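PDB 5CEC: Bd3460 from Bdellovibrio bacteriovorus, which binds the predatory endopeptidase Bd3459 as its ankyrin-repeat immunity protein, and probably shields the predator from its own enzyme during cell invasion. Local coordinates for residues 77-82 against 113-118; 101-104 against 110-113. All coordinates share one frame; numbering follows the deposited sequence.

Interaction 1 of 2, residues 77-82 against 113-118; sequences DIVKFL and EELIKA. With SO4 (sulfate ion), chain H.
Glu114 sends CG anti to its own backbone N (chi1 -174°) and then bends at the CB-CG bond (chi2 72°), which turns the carboxylate against the stem of Lys80, whose chain runs extended beyond CG. The two side chains cross at about a right angle, and the carboxylate lies against methylenes: Glu114 OE2 is 3.5 Å from Lys80 CG, and Glu114 OE1 is 3.5 Å from Lys80 CE. The ammonium group stops short of a salt bridge, with Lys80 NZ 4.5 Å from Glu114 OE1, near enough perhaps for a modest electrostatic attraction. Deeper in, Val79 CG1 meets Leu115 CD2 at 4.0 Å, a buried methyl-to-methyl contact, and Leu83 also touches the side chains of Glu114 and Leu115. These are the outer helices of two successive ankyrin repeats, in the side-by-side stacking of an ankyrin array: their axes pass 10.7 Å apart and run nearly parallel, at 18°. Helix 42-49 packs on the far side of helix 76-84 through Ile78 and Phe81, while Ile116 carries the stacking on to helix 143-152. At the N-terminal end of helix 76-84, a sulfate, probably from the crystallisation liquor, accepts a nearly straight bond from Asp77 N to its O3 (2.8 Å). Leu76 N and Lys154 of the Bd3459 chain also hydrogen-bond this anion, placing it at the interface with the endopeptidase.

Interaction 2 of 2, residues 101-104 against 110-113; sequences AFAV and DVAE
Val111 and Ala112 face Ala103 and Val104 across the helix-turn-helix of a single ankyrin repeat, where helix 99-105 and helix 109-117 fold back on each other after a short connection. Val111 comes first: its CG1, set anti to the backbone N (chi1 169°), reaches over to Ala103 CB at 3.7 Å. The same valine also reaches the preceding repeat through Ala71. One residue on, Ala112 brings its backbone as well as its methyl group up to the first helix. Ala103 CB lies 3.9 Å from Ala112 N, and the CA atoms of Ala103 and Ala112 are only 5.4 Å apart, a spacing that small side chains on both sides make possible. Val104 CG2, beside its own backbone N, rests on Ala112 CB at 3.7 Å, while the same valine packs on Leu134 and Arg137 of helix 134-141. No hydrogen bond joins the two segments; the four touching side chains are all buried, and the contact between them is apolar. Last in order, Glu113 turns from this seam toward helix 143-152, where its OE2 is hydrogen-bonded to Thr145 OG1 and its OE1 to Ser148 OG.

Helix 109-117 serves both contacts: interaction 2 ties it to its partner within one repeat, and interaction 1 ties it to the outer helix of the repeat before. Their centres are 9 Å apart, and the apolar layers join where Val79 CG2 packs on Val111 CG1 at 3.9 Å. Interaction 2 is wholly buried, its centre about 6 Å from the centre of the chain, whereas interaction 1 reaches the surface through Lys80. Bd3459 touches this region at two points: the sulfate marks one, and Phe102 of segment 101-104, on which its Arg392 packs, marks the other. The sulfate has its nearest atom about 6 Å from the side chain of Val111.

Interaction 1 of 2, residues 77-82 against 113-118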
loop_
_atom_site.group_PDB
_atom_site.type_symbol
_atom_site.label_atom_id
_atom_site.label_comp_id
_atom_site.label_asym_id
_atom_site.label_seq_id
_atom_site.Cartn_x
_atom_site.Cartn_y
_atom_site.Cartn_z
ATOM N N ASP B 77 -0.677 -15.071 -6.117
ATOM C CA ASP B 77 -0.778 -16.493 -5.747
ATOM C C ASP B 77 -2.187 -17.026 -5.946
ATOM O O ASP B 77 -2.371 -18.141 -6.434
ATOM C CB ASP B 77 -0.293 -16.722 -4.308
ATOM C CG ASP B 77 1.229 -16.714 -4.197
ATOM O OD1 ASP B 77 1.908 -16.545 -5.231
ATOM O OD2 ASP B 77 1.756 -16.884 -3.077
ATOM N N ILE B 78 -3.197 -16.231 -5.611
ATOM C CA ILE B 78 -4.581 -16.669 -5.794
ATOM C C ILE B 78 -4.916 -16.750 -7.286
ATOM O O ILE B 78 -5.530 -17.721 -7.731
ATOM C CB ILE B 78 -5.568 -15.785 -5.035
ATOM C CG1 ILE B 78 -5.342 -15.913 -3.523
ATOM C CG2 ILE B 78 -7.000 -16.142 -5.417
ATOM C CD1 ILE B 78 -6.142 -14.928 -2.686
ATOM N N VAL B 79 -4.459 -15.789 -8.077
ATOM C CA VAL B 79 -4.662 -15.853 -9.527
ATOM C C VAL B 79 -4.015 -17.124 -10.074
ATOM O O VAL B 79 -4.629 -17.822 -10.851
ATOM C CB VAL B 79 -4.115 -14.599 -10.229
ATOM C CG1 VAL B 79 -4.016 -14.760 -11.742
ATOM C CG2 VAL B 79 -5.015 -13.437 -9.907
ATOM N N LYS B 80 -2.790 -17.428 -9.651
ATOM C CA LYS B 80 -2.113 -18.620 -10.155
ATOM C C LYS B 80 -2.884 -19.890 -9.799
ATOM O O LYS B 80 -3.010 -20.810 -10.629
ATOM C CB LYS B 80 -0.688 -18.698 -9.606
ATOM C CG LYS B 80 0.290 -17.707 -10.198
ATOM C CD LYS B 80 1.663 -17.836 -9.535
ATOM C CE LYS B 80 2.752 -17.085 -10.286
ATOM N NZ LYS B 80 4.111 -17.415 -9.744
ATOM N N PHE B 81 -3.394 -19.944 -8.567
ATOM C CA PHE B 81 -4.205 -21.070 -8.122
ATOM C C PHE B 81 -5.463 -21.241 -8.984
ATOM O O PHE B 81 -5.789 -22.341 -9.458
ATOM C CB PHE B 81 -4.576 -20.926 -6.636
ATOM C CG PHE B 81 -5.554 -21.961 -6.152
ATOM C CD1 PHE B 81 -5.151 -23.285 -5.987
ATOM C CD2 PHE B 81 -6.891 -21.635 -5.907
ATOM C CE1 PHE B 81 -6.052 -24.248 -5.566
ATOM C CE2 PHE B 81 -7.801 -22.608 -5.484
ATOM C CZ PHE B 81 -7.378 -23.912 -5.308
ATOM N N LEU B 82 -6.152 -20.145 -9.249
ATOM C CA LEU B 82 -7.345 -20.205 -10.093
ATOM C C LEU B 82 -7.030 -20.552 -11.549
ATOM O O LEU B 82 -7.775 -21.310 -12.181
ATOM C CB LEU B 82 -8.108 -18.895 -10.033
ATOM C CG LEU B 82 -8.712 -18.582 -8.660
ATOM C CD1 LEU B 82 -9.271 -17.164 -8.603
ATOM C CD2 LEU B 82 -9.768 -19.592 -8.220
ATOM N N GLU B 113 0.717 -9.365 -16.049
ATOM C CA GLU B 113 1.696 -10.171 -16.765
ATOM C C GLU B 113 1.376 -11.642 -16.727
ATOM O O GLU B 113 1.500 -12.317 -17.754
ATOM C CB GLU B 113 3.126 -9.924 -16.277
ATOM C CG GLU B 113 3.641 -8.537 -16.631
ATOM C CD GLU B 113 3.796 -8.375 -18.119
ATOM O OE1 GLU B 113 4.693 -9.014 -18.701
ATOM O OE2 GLU B 113 2.961 -7.677 -18.710
ATOM N N GLU B 114 0.972 -12.128 -15.556
ATOM C CA GLU B 114 0.592 -13.522 -15.386
ATOM C C GLU B 114 -0.563 -13.866 -16.305
ATOM O O GLU B 114 -0.555 -14.911 -16.937
ATOM C CB GLU B 114 0.231 -13.798 -13.924
ATOM C CG GLU B 114 -0.045 -15.259 -13.593
ATOM C CD GLU B 114 1.189 -16.148 -13.572
ATOM O OE1 GLU B 114 2.329 -15.640 -13.487
ATOM O OE2 GLU B 114 0.996 -17.376 -13.635
ATOM N N LEU B 115 -1.586 -13.016 -16.339
ATOM C CA LEU B 115 -2.783 -13.266 -17.144
ATOM C C LEU B 115 -2.474 -13.253 -18.633
ATOM O O LEU B 115 -2.937 -14.129 -19.391
ATOM C CB LEU B 115 -3.907 -12.289 -16.804
ATOM C CG LEU B 115 -4.556 -12.525 -15.439
ATOM C CD1 LEU B 115 -5.419 -11.337 -15.090
ATOM C CD2 LEU B 115 -5.396 -13.787 -15.395
ATOM N N ILE B 116 -1.639 -12.312 -19.058
ATOM C CA ILE B 116 -1.247 -12.268 -20.484
ATOM C C ILE B 116 -0.459 -13.542 -20.893
ATOM O O ILE B 116 -0.742 -14.117 -21.931
ATOM C CB ILE B 116 -0.443 -10.972 -20.781
ATOM C CG1 ILE B 116 -1.350 -9.744 -20.601
ATOM C CG2 ILE B 116 0.137 -10.977 -22.196
ATOM C CD1 ILE B 116 -0.618 -8.424 -20.568
ATOM N N LYS B 117 0.495 -13.971 -20.070
ATOM C CA LYS B 117 1.218 -15.217 -20.303
ATOM C C LYS B 117 0.321 -16.448 -20.298
ATOM O O LYS B 117 0.626 -17.444 -20.948
ATOM C CB LYS B 117 2.344 -15.405 -19.263
ATOM C CG LYS B 117 3.484 -14.422 -19.455
ATOM C CD LYS B 117 4.615 -14.550 -18.443
ATOM C CE LYS B 117 4.143 -14.716 -17.005
ATOM N NZ LYS B 117 5.234 -14.444 -16.026
ATOM N N ALA B 118 -0.785 -16.369 -19.567
ATOM C CA ALA B 118 -1.784 -17.421 -19.523
ATOM C C ALA B 118 -2.815 -17.376 -20.646
ATOM O O ALA B 118 -3.720 -18.219 -20.678
ATOM C CB ALA B 118 -2.493 -17.424 -18.178
HETATM S S SO4 H . 0.893 -12.112 -3.943
HETATM O O1 SO4 H . 2.257 -12.300 -4.523
HETATM O O2 SO4 H . 0.137 -11.073 -4.696
HETATM O O3 SO4 H . 0.170 -13.387 -3.988
HETATM O O4 SO4 H . 1.107 -11.706 -2.521
#

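Interaction 2 of 2, residues 101-104 against 110-113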
loop_
_atom_site.group_PDB
_atom_site.type_symbol
_atom_site.label_atom_id
_atom_site.label_comp_id
_atom_site.label_asym_id
_atom_site.label_seq_id
_atom_site.Cartn_x
_atom_site.Cartn_y
_atom_site.Cartn_z
ATOM N N ALA B 101 -8.483 -6.691 -17.366
ATOM C CA ALA B 101 -8.821 -5.278 -17.174
ATOM C C ALA B 101 -8.828 -4.871 -15.725
ATOM O O ALA B 101 -8.293 -3.809 -15.413
ATOM C CB ALA B 101 -10.142 -4.943 -17.825
ATOM N N PHE B 102 -9.363 -5.681 -14.844
ATOM C CA PHE B 102 -9.290 -5.392 -13.402
ATOM C C PHE B 102 -7.859 -5.241 -12.925
ATOM O O PHE B 102 -7.554 -4.325 -12.166
ATOM C CB PHE B 102 -10.006 -6.452 -12.574
ATOM C CG PHE B 102 -11.471 -6.235 -12.456
ATOM C CD1 PHE B 102 -11.938 -5.318 -11.545
ATOM C CD2 PHE B 102 -12.406 -6.918 -13.248
ATOM C CE1 PHE B 102 -13.284 -5.061 -11.413
ATOM C CE2 PHE B 102 -13.771 -6.678 -13.076
ATOM C CZ PHE B 102 -14.192 -5.752 -12.156
ATOM N N ALA B 103 -6.975 -6.121 -13.386
ATOM C CA ALA B 103 -5.586 -6.084 -12.943
ATOM C C ALA B 103 -4.922 -4.795 -13.414
ATOM O O ALA B 103 -4.315 -4.077 -12.621
ATOM C CB ALA B 103 -4.827 -7.287 -13.466
ATOM N N VAL B 104 -4.999 -4.506 -14.709
ATOM C CA VAL B 104 -4.346 -3.312 -15.249
ATOM C C VAL B 104 -4.883 -2.065 -14.583
ATOM O O VAL B 104 -4.113 -1.193 -14.129
ATOM C CB VAL B 104 -4.486 -3.278 -16.784
ATOM C CG1 VAL B 104 -4.138 -1.914 -17.341
ATOM C CG2 VAL B 104 -3.593 -4.375 -17.362
ATOM N N ASP B 110 1.921 -7.158 -11.964
ATOM C CA ASP B 110 2.368 -8.554 -11.847
ATOM C C ASP B 110 1.274 -9.556 -12.254
ATOM O O ASP B 110 1.523 -10.536 -12.983
ATOM C CB ASP B 110 2.891 -8.858 -10.428
ATOM C CG ASP B 110 1.843 -8.523 -9.258
ATOM O OD1 ASP B 110 0.800 -7.759 -9.424
ATOM O OD2 ASP B 110 2.095 -9.056 -8.145
ATOM N N VAL B 111 0.060 -9.292 -11.795
ATOM C CA VAL B 111 -1.079 -10.106 -12.151
ATOM C C VAL B 111 -1.356 -9.983 -13.648
ATOM O O VAL B 111 -1.618 -10.983 -14.343
ATOM C CB VAL B 111 -2.325 -9.745 -11.320
ATOM C CG1 VAL B 111 -3.552 -10.429 -11.893
ATOM C CG2 VAL B 111 -2.141 -10.139 -9.860
ATOM N N ALA B 112 -1.293 -8.768 -14.157
ATOM C CA ALA B 112 -1.562 -8.551 -15.582
ATOM C C ALA B 112 -0.573 -9.398 -16.407
ATOM O O ALA B 112 -0.985 -10.064 -17.380
ATOM C CB ALA B 112 -1.420 -7.078 -15.955
ATOM N N GLU B 113 0.717 -9.365 -16.049
ATOM C CA GLU B 113 1.696 -10.171 -16.765
ATOM C C GLU B 113 1.376 -11.642 -16.727
ATOM O O GLU B 113 1.500 -12.317 -17.754
ATOM C CB GLU B 113 3.126 -9.924 -16.277
ATOM C CG GLU B 113 3.641 -8.537 -16.631
ATOM C CD GLU B 113 3.796 -8.375 -18.119
ATOM O OE1 GLU B 113 4.693 -9.014 -18.701
ATOM O OE2 GLU B 113 2.961 -7.677 -18.710
#